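Local coordinates for class II aldolase/adducin N-terminal domain-containing protein (Thermoplasma acidophilum, PDB 3M4R) that binds zinc through its class II aldolase/adducin N-terminal domain and, as a full-length protein, probably acts as an oxidoreductase, at residues 56-61 with 119-124. Numbering follows the deposited sequence.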
# COMPACT_ATOMS: atom_id res chain seq x y z
N SER A 56 -1.80 16.82 7.97
CA SER A 56 -1.50 15.80 7.00
C SER A 56 -2.12 14.46 7.46
O SER A 56 -1.90 14.05 8.59
CB SER A 56 0.02 15.68 6.86
OG SER A 56 0.29 14.64 5.97
N VAL A 57 -2.97 13.88 6.63
CA VAL A 57 -3.77 12.72 7.01
C VAL A 57 -3.46 11.61 6.01
O VAL A 57 -3.44 11.86 4.79
CB VAL A 57 -5.27 13.01 7.02
CG1 VAL A 57 -6.08 11.78 7.33
CG2 VAL A 57 -5.64 14.17 8.08
N LEU A 58 -3.21 10.41 6.53
CA LEU A 58 -3.16 9.21 5.75
C LEU A 58 -4.53 8.61 5.74
O LEU A 58 -5.04 8.17 6.74
CB LEU A 58 -2.13 8.19 6.30
CG LEU A 58 -1.99 6.88 5.51
CD1 LEU A 58 -1.20 7.10 4.17
CD2 LEU A 58 -1.30 5.84 6.42
N ARG A 59 -5.14 8.59 4.56
CA ARG A 59 -6.44 7.96 4.38
C ARG A 59 -6.13 6.56 3.85
O ARG A 59 -5.67 6.39 2.72
CB ARG A 59 -7.29 8.76 3.37
CG ARG A 59 -7.97 10.03 3.93
CD ARG A 59 -9.20 9.68 4.78
NE ARG A 59 -9.62 10.79 5.63
CZ ARG A 59 -10.57 10.74 6.57
NH1 ARG A 59 -11.29 9.66 6.79
NH2 ARG A 59 -10.79 11.82 7.33
N VAL A 60 -6.35 5.58 4.70
CA VAL A 60 -5.91 4.22 4.45
C VAL A 60 -7.12 3.31 4.49
O VAL A 60 -8.04 3.51 5.26
CB VAL A 60 -4.86 3.74 5.46
CG1 VAL A 60 -5.43 3.69 6.91
CG2 VAL A 60 -4.30 2.36 5.09
N LYS A 61 -7.09 2.29 3.63
CA LYS A 61 -8.14 1.30 3.55
C LYS A 61 -8.49 0.73 4.90
O LYS A 61 -7.60 0.44 5.67
CB LYS A 61 -7.70 0.17 2.61
CG LYS A 61 -8.79 -0.78 2.29
CD LYS A 61 -8.53 -2.08 2.85
CE LYS A 61 -9.46 -3.13 2.27
NZ LYS A 61 -10.10 -3.86 3.44
N LEU A 119 2.99 0.31 6.45
CA LEU A 119 3.65 0.21 5.11
C LEU A 119 3.42 1.48 4.31
O LEU A 119 4.29 1.97 3.54
CB LEU A 119 3.14 -0.98 4.29
CG LEU A 119 3.28 -2.39 4.86
CD1 LEU A 119 2.66 -3.46 3.90
CD2 LEU A 119 4.75 -2.71 5.18
N HIS A 120 2.22 2.01 4.49
CA HIS A 120 1.76 3.18 3.76
C HIS A 120 2.35 4.48 4.32
O HIS A 120 2.82 5.40 3.56
CB HIS A 120 0.24 3.20 3.83
CG HIS A 120 -0.38 2.05 3.08
ND1 HIS A 120 -0.81 2.18 1.78
CD2 HIS A 120 -0.61 0.76 3.44
CE1 HIS A 120 -1.28 1.01 1.36
NE2 HIS A 120 -1.18 0.13 2.35
N ALA A 121 2.29 4.59 5.63
CA ALA A 121 2.72 5.83 6.32
C ALA A 121 4.19 6.08 6.10
O ALA A 121 4.60 7.22 5.94
CB ALA A 121 2.41 5.78 7.87
N PHE A 122 4.97 5.00 6.08
CA PHE A 122 6.42 5.07 6.04
C PHE A 122 7.02 5.17 4.62
O PHE A 122 8.22 5.26 4.51
CB PHE A 122 7.05 3.86 6.71
CG PHE A 122 6.89 3.81 8.21
CD1 PHE A 122 6.50 4.91 8.96
CD2 PHE A 122 7.18 2.64 8.88
CE1 PHE A 122 6.40 4.80 10.33
CE2 PHE A 122 7.10 2.52 10.24
CZ PHE A 122 6.69 3.60 10.97
N LEU A 123 6.20 5.21 3.59
CA LEU A 123 6.70 5.45 2.23
C LEU A 123 6.30 6.86 1.81
O LEU A 123 5.10 7.22 1.86
CB LEU A 123 6.11 4.42 1.28
CG LEU A 123 6.72 3.02 1.39
CD1 LEU A 123 5.89 2.00 0.55
CD2 LEU A 123 8.15 3.07 0.96
N PRO A 124 7.29 7.68 1.41
CA PRO A 124 7.02 9.10 1.25
C PRO A 124 6.57 9.44 -0.16
O PRO A 124 7.25 10.26 -0.85
CB PRO A 124 8.40 9.73 1.52
CG PRO A 124 9.35 8.75 0.98
CD PRO A 124 8.74 7.41 1.38
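Leu-58 and Val-60, on strand 54-61, face the last turn of helix 117-121, where the backbones come closest at Leu-58 and Ala-121, with CA atoms 6.8 Å apart; Val-60 lies level with His-120 at 7.8 Å between CA atoms. Leu-58 turns its CG away from its own backbone N (chi1 -179°), which carries the branched end toward the helix, and its side chain crosses that of His-120 at about a right angle. Both methyls come near His-120 CB; CD2 lies 3.9 Å from the backbone N of Ala-121 and 4.0 Å from both Ala-121 CB and His-120 CB. Val-60 CG2 sits over one face of the imidazole, 4.3 Å from CD2 of His-120. All four touching residues are buried, and strand 40-48 satisfies the imidazole nitrogens: ND1 is hydrogen-bonded to Ser-42 OG and NE2 to Asn-40 OD1. With both nitrogens bonded, the rotation of the ring is fixed. The His-120 side chain also touches that of His-130, a zinc ligand, while Glu-116, another ligand, directly precedes the helix. The arrangement is a short helix packed on one face of the central, largely antiparallel sheet of the class II aldolase/adducin fold, with His-120 in the second shell of its zinc site.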